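Local coordinates for putative uncharacterized protein (Cricetid herpesvirus 2, PDB 4ZKQ) that binds chemokines and probably serves the rodent gammaherpesvirus as a decoy receptor that blunts host chemokine signalling, at residues Leu38-Pro43 / Val89-Trp94; Val122-Pro127 / Gln133-Ala138. All coordinates share one frame; numbering follows the deposited sequence.

Contacts 1 and 2 meet at one mixed beta sheet, their centres about 5 Å apart. Strands 85-94 and 132-143 are neighbours in that sheet, and the backbone joins the two contacts directly: Gly92 N lies 2.8 Å from Phe136 O, and Trp94 N 2.8 Å from Arg134 O, both probable hydrogen bonds. Contact 1 lays the irregular segment 38-43 over the sheet; contact 2 is the hairpin pairing that adds edge strand 117-125. Ile40 of contact 1 also touches Phe137 of contact 2, and Lys41 C comes within 3.5 Å of Val124 CG1. Both lie well away from the chain's centre, contact 1 at about 19 Å and contact 2 at about 23 Å, centre to centre.

Contact 1: residues Leu38-Pro43 / Val89-Trp94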
loop_
_atom_site.group_PDB
_atom_site.type_symbol
_atom_site.label_atom_id
_atom_site.label_comp_id
_atom_site.label_asym_id
_atom_site.label_seq_id
_atom_site.Cartn_x
_atom_site.Cartn_y
_atom_site.Cartn_z
ATOM N N LEU A 38 -11.816 7.194 15.233
ATOM C CA LEU A 38 -12.293 8.480 14.711
ATOM C C LEU A 38 -13.339 9.090 15.641
ATOM O O LEU A 38 -14.161 8.370 16.206
ATOM C CB LEU A 38 -12.884 8.317 13.312
ATOM C CG LEU A 38 -11.990 7.712 12.236
ATOM C CD1 LEU A 38 -12.710 7.709 10.893
ATOM C CD2 LEU A 38 -10.694 8.486 12.149
ATOM N N PRO A 39 -13.323 10.422 15.794
ATOM C CA PRO A 39 -12.388 11.313 15.107
ATOM C C PRO A 39 -10.984 11.216 15.690
ATOM O O PRO A 39 -10.816 10.824 16.846
ATOM C CB PRO A 39 -12.989 12.703 15.349
ATOM C CG PRO A 39 -13.688 12.565 16.664
ATOM C CD PRO A 39 -14.243 11.163 16.677
ATOM N N ILE A 40 -9.987 11.570 14.890
ATOM C CA ILE A 40 -8.598 11.519 15.322
ATOM C C ILE A 40 -8.390 12.323 16.599
ATOM O O ILE A 40 -8.821 13.469 16.695
ATOM C CB ILE A 40 -7.661 12.058 14.233
ATOM C CG1 ILE A 40 -7.787 11.212 12.958
ATOM C CG2 ILE A 40 -6.207 12.093 14.738
ATOM C CD1 ILE A 40 -7.367 9.755 13.135
ATOM N N LYS A 41 -7.725 11.711 17.573
ATOM C CA LYS A 41 -7.431 12.376 18.843
ATOM C C LYS A 41 -5.982 12.152 19.269
ATOM O O LYS A 41 -5.616 12.415 20.415
ATOM C CB LYS A 41 -8.385 11.872 19.930
ATOM C CG LYS A 41 -8.317 10.365 20.152
ATOM C CD LYS A 41 -9.393 9.874 21.113
ATOM C CE LYS A 41 -9.437 8.354 21.170
ATOM N NZ LYS A 41 -10.166 7.849 22.365
ATOM N N LEU A 42 -5.166 11.665 18.338
ATOM C CA LEU A 42 -3.758 11.377 18.599
ATOM C C LEU A 42 -2.876 12.090 17.586
ATOM O O LEU A 42 -3.283 12.288 16.440
ATOM C CB LEU A 42 -3.486 9.872 18.528
ATOM C CG LEU A 42 -4.130 8.962 19.572
ATOM C CD1 LEU A 42 -3.826 7.508 19.236
ATOM C CD2 LEU A 42 -3.643 9.306 20.969
ATOM N N PRO A 43 -1.658 12.478 17.994
ATOM C CA PRO A 43 -0.744 13.003 16.976
ATOM C C PRO A 43 -0.334 11.913 15.989
ATOM O O PRO A 43 -0.450 10.729 16.304
ATOM C CB PRO A 43 0.458 13.493 17.794
ATOM C CG PRO A 43 0.398 12.731 19.061
ATOM C CD PRO A 43 -1.057 12.486 19.338
ATOM N N VAL A 89 -7.040 5.644 6.189
ATOM C CA VAL A 89 -7.227 6.930 6.835
ATOM C C VAL A 89 -6.064 7.846 6.477
ATOM O O VAL A 89 -4.896 7.533 6.738
ATOM C CB VAL A 89 -7.340 6.811 8.368
ATOM C CG1 VAL A 89 -7.551 8.181 8.993
ATOM C CG2 VAL A 89 -8.492 5.880 8.752
ATOM N N LEU A 90 -6.416 8.965 5.855
ATOM C CA LEU A 90 -5.504 10.070 5.586
ATOM C C LEU A 90 -5.497 11.022 6.776
ATOM O O LEU A 90 -6.550 11.459 7.224
ATOM C CB LEU A 90 -5.937 10.803 4.308
ATOM C CG LEU A 90 -5.318 12.175 4.016
ATOM C CD1 LEU A 90 -3.862 12.034 3.609
ATOM C CD2 LEU A 90 -6.111 12.917 2.937
ATOM N N VAL A 91 -4.314 11.329 7.297
ATOM C CA VAL A 91 -4.175 12.302 8.378
ATOM C C VAL A 91 -3.073 13.288 8.035
ATOM O O VAL A 91 -1.915 12.901 7.888
ATOM C CB VAL A 91 -3.845 11.631 9.715
ATOM C CG1 VAL A 91 -3.795 12.663 10.843
ATOM C CG2 VAL A 91 -4.841 10.542 10.014
ATOM N N GLY A 92 -3.436 14.559 7.908
ATOM C CA GLY A 92 -2.493 15.582 7.498
ATOM C C GLY A 92 -2.316 16.647 8.549
ATOM O O GLY A 92 -3.234 16.934 9.320
ATOM N N LYS A 93 -1.122 17.220 8.588
ATOM C CA LYS A 93 -0.830 18.312 9.502
ATOM C C LYS A 93 -1.009 19.644 8.790
ATOM O O LYS A 93 -0.426 19.873 7.731
ATOM C CB LYS A 93 0.586 18.195 10.061
ATOM C CG LYS A 93 0.976 19.395 10.898
ATOM C CD LYS A 93 1.919 19.023 12.017
ATOM C CE LYS A 93 2.318 20.248 12.814
ATOM N NZ LYS A 93 3.051 21.236 11.972
ATOM N N TRP A 94 -1.824 20.510 9.388
ATOM C CA TRP A 94 -2.162 21.808 8.816
ATOM C C TRP A 94 -1.511 22.921 9.627
ATOM O O TRP A 94 -1.756 23.047 10.820
ATOM C CB TRP A 94 -3.680 22.000 8.787
ATOM C CG TRP A 94 -4.122 23.289 8.163
ATOM C CD1 TRP A 94 -4.429 24.452 8.810
ATOM C CD2 TRP A 94 -4.308 23.545 6.765
ATOM N NE1 TRP A 94 -4.797 25.416 7.900
ATOM C CE2 TRP A 94 -4.731 24.884 6.639
ATOM C CE3 TRP A 94 -4.162 22.773 5.610
ATOM C CZ2 TRP A 94 -5.004 25.466 5.403
ATOM C CZ3 TRP A 94 -4.436 23.351 4.384
ATOM C CH2 TRP A 94 -4.852 24.687 4.290
#
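Ile40 meets strand 85-94 with the end of its longer branch, CD1, which lies 4.1 Å from Val91 CG2 and 4.4 Å from Val89 CG1. The two side chains Ile40 and Val91 approach at a slant, methyl against methyl. In Ile40 both torsions turn the same way (chi1 -61°, chi2 -63°), folding CG1 beside the backbone N and carrying CD1 over the two valines, within touch of both. Val91 answers with CG2, the methyl lying beside its own backbone N. Val89 and Val91, two residues apart, present their side chains on the same face of the strand, whereas Leu90 between them packs on Ala164 and Ile166. This alternation is that of a beta strand whose one face is covered by a non-regular segment, here the loop leading from strand 23-26 to helix 44-51, with Pro43 as the N-cap residue of that helix. Leu38, at the exposed end, adds a looser touch: its CD2 stands 4.5 Å from Val89 CG1. Both Leu38 and Ile40 also rest on Phe137 of strand 132-143, next in the sheet, while Ile47 and Val44 of the helix lean on Ile40 and Val91 respectively.

Contact 2: residues Val122-Pro127 / Gln133-Ala138; sequences VTVQQP and QRLFFA
Arg134 and Thr123 face each other as a non-hydrogen-bonded pair, their side chains crossing at about a right angle. From its CB the arginine runs to CG, set anti to the backbone N (chi1 -165°) and 4.2 Å from Val122 O. A bend at chi2 then turns the chain back across the partner strand, so that CD lies 3.5 Å from Thr123 OG1. At the tip, NH1 donates to Thr123 OG1 at 2.9 Å, a bent bond (141° at the hydrogen) whose acceptor is tilted out of the guanidinium plane, while Val122 N lies over one face of the group. A salt bridge to Glu104 holds the guanidinium on its NE side, and with NH1 tied to Thr123 its rotation is limited.

Main-chain bonds hold the antiparallel pairs on either side of this one: Val122 and Leu135 exchange two nearly straight bonds; of the two between Val124 and Gln133, the one from Val124 N is nearly straight and the one from Gln133 N is clearly bent. On the face opposite Arg134, Val124 CG2 meets Leu135 CD1 at 3.7 Å, and Val122 CG1 touches the Phe137 ring at its edge, in plane, 3.8 Å from CE1. Beyond the paired residues the amides of Gln126 and Gln133 come together with their planes 55° apart; Gln126 NE2 is hydrogen-bonded to Asp129 in the turn.

The two strands form a beta hairpin in which 117-125 is the outermost strand of its sheet within the chain. Strand 85-94 flanks 132-143 on the other side, with Leu135 packing on Val91 and Lys93, and helix 44-51 comes up to the turn, where Gln126 touches Glu45 and Pro127 touches Asp46.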
loop_
_atom_site.group_PDB
_atom_site.type_symbol
_atom_site.label_atom_id
_atom_site.label_comp_id
_atom_site.label_asym_id
_atom_site.label_seq_id
_atom_site.Cartn_x
_atom_site.Cartn_y
_atom_site.Cartn_z
ATOM N N VAL A 122 -9.289 18.577 13.464
ATOM C CA VAL A 122 -9.221 18.421 14.909
ATOM C C VAL A 122 -7.964 19.095 15.431
ATOM O O VAL A 122 -7.031 19.360 14.674
ATOM C CB VAL A 122 -9.204 16.944 15.347
ATOM C CG1 VAL A 122 -10.542 16.286 15.073
ATOM C CG2 VAL A 122 -8.071 16.184 14.652
ATOM N N THR A 123 -7.956 19.377 16.727
ATOM C CA THR A 123 -6.748 19.799 17.412
ATOM C C THR A 123 -6.391 18.710 18.401
ATOM O O THR A 123 -7.260 18.217 19.123
ATOM C CB THR A 123 -6.929 21.147 18.133
ATOM O OG1 THR A 123 -7.326 22.141 17.183
ATOM C CG2 THR A 123 -5.629 21.579 18.805
ATOM N N VAL A 124 -5.122 18.313 18.413
ATOM C CA VAL A 124 -4.639 17.320 19.366
ATOM C C VAL A 124 -3.391 17.848 20.065
ATOM O O VAL A 124 -2.713 18.736 19.548
ATOM C CB VAL A 124 -4.308 15.969 18.687
ATOM C CG1 VAL A 124 -5.555 15.355 18.055
ATOM C CG2 VAL A 124 -3.208 16.144 17.652
ATOM N N GLN A 125 -3.101 17.294 21.238
ATOM C CA GLN A 125 -1.886 17.624 21.972
ATOM C C GLN A 125 -0.824 16.563 21.743
ATOM O O GLN A 125 -1.078 15.379 21.948
ATOM C CB GLN A 125 -2.169 17.744 23.468
ATOM C CG GLN A 125 -0.928 18.070 24.285
ATOM C CD GLN A 125 -1.254 18.611 25.660
ATOM O OE1 GLN A 125 -2.092 18.062 26.376
ATOM N NE2 GLN A 125 -0.599 19.705 26.033
ATOM N N GLN A 126 0.364 16.992 21.330
ATOM C CA GLN A 126 1.466 16.069 21.077
ATOM C C GLN A 126 2.226 15.808 22.382
ATOM O O GLN A 126 2.952 16.681 22.849
ATOM C CB GLN A 126 2.407 16.633 20.006
ATOM C CG GLN A 126 3.423 15.627 19.495
ATOM C CD GLN A 126 4.207 16.141 18.304
ATOM O OE1 GLN A 126 4.231 15.516 17.244
ATOM N NE2 GLN A 126 4.858 17.282 18.475
ATOM N N PRO A 127 2.059 14.609 22.977
ATOM C CA PRO A 127 2.642 14.372 24.306
ATOM C C PRO A 127 4.165 14.501 24.356
ATOM O O PRO A 127 4.712 14.755 25.431
ATOM C CB PRO A 127 2.223 12.929 24.624
ATOM C CG PRO A 127 1.079 12.642 23.725
ATOM C CD PRO A 127 1.362 13.410 22.477
ATOM N N GLN A 133 -1.418 20.676 17.902
ATOM C CA GLN A 133 -1.329 20.428 16.467
ATOM C C GLN A 133 -2.702 20.429 15.822
ATOM O O GLN A 133 -3.653 19.868 16.358
ATOM C CB GLN A 133 -0.639 19.096 16.192
ATOM C CG GLN A 133 0.779 19.013 16.722
ATOM C CD GLN A 133 1.468 17.727 16.316
ATOM O OE1 GLN A 133 0.840 16.669 16.258
ATOM N NE2 GLN A 133 2.762 17.812 16.023
ATOM N N ARG A 134 -2.785 21.074 14.666
ATOM C CA ARG A 134 -3.993 21.078 13.863
ATOM C C ARG A 134 -3.880 19.998 12.787
ATOM O O ARG A 134 -2.980 20.046 11.945
ATOM C CB ARG A 134 -4.200 22.455 13.236
ATOM C CG ARG A 134 -5.579 22.694 12.669
ATOM C CD ARG A 134 -6.624 22.822 13.771
ATOM N NE ARG A 134 -7.912 23.229 13.222
ATOM C CZ ARG A 134 -9.093 22.981 13.778
ATOM N NH1 ARG A 134 -9.177 22.313 14.921
ATOM N NH2 ARG A 134 -10.196 23.407 13.181
ATOM N N LEU A 135 -4.784 19.022 12.830
ATOM C CA LEU A 135 -4.784 17.924 11.868
ATOM C C LEU A 135 -6.083 17.870 11.077
ATOM O O LEU A 135 -7.135 18.261 11.583
ATOM C CB LEU A 135 -4.590 16.585 12.576
ATOM C CG LEU A 135 -3.353 16.420 13.457
ATOM C CD1 LEU A 135 -3.378 15.065 14.137
ATOM C CD2 LEU A 135 -2.086 16.588 12.650
ATOM N N PHE A 136 -6.008 17.370 9.845
ATOM C CA PHE A 136 -7.211 17.049 9.086
ATOM C C PHE A 136 -7.199 15.564 8.731
ATOM O O PHE A 136 -6.134 14.958 8.620
ATOM C CB PHE A 136 -7.330 17.916 7.824
ATOM C CG PHE A 136 -6.204 17.742 6.830
ATOM C CD1 PHE A 136 -6.267 16.769 5.846
ATOM C CD2 PHE A 136 -5.107 18.591 6.855
ATOM C CE1 PHE A 136 -5.243 16.625 4.923
ATOM C CE2 PHE A 136 -4.075 18.449 5.943
ATOM C CZ PHE A 136 -4.147 17.470 4.971
ATOM N N PHE A 137 -8.376 14.969 8.577
ATOM C CA PHE A 137 -8.435 13.561 8.198
ATOM C C PHE A 137 -9.652 13.179 7.370
ATOM O O PHE A 137 -10.653 13.902 7.319
ATOM C CB PHE A 137 -8.372 12.678 9.455
ATOM C CG PHE A 137 -9.592 12.771 10.335
ATOM C CD1 PHE A 137 -9.665 13.720 11.339
ATOM C CD2 PHE A 137 -10.655 11.892 10.170
ATOM C CE1 PHE A 137 -10.783 13.803 12.156
ATOM C CE2 PHE A 137 -11.779 11.973 10.989
ATOM C CZ PHE A 137 -11.834 12.932 11.981
ATOM N N ALA A 138 -9.536 12.040 6.696
ATOM C CA ALA A 138 -10.626 11.478 5.905
ATOM C C ALA A 138 -10.429 9.985 5.800
ATOM O O ALA A 138 -9.297 9.504 5.756
ATOM C CB ALA A 138 -10.683 12.099 4.527
#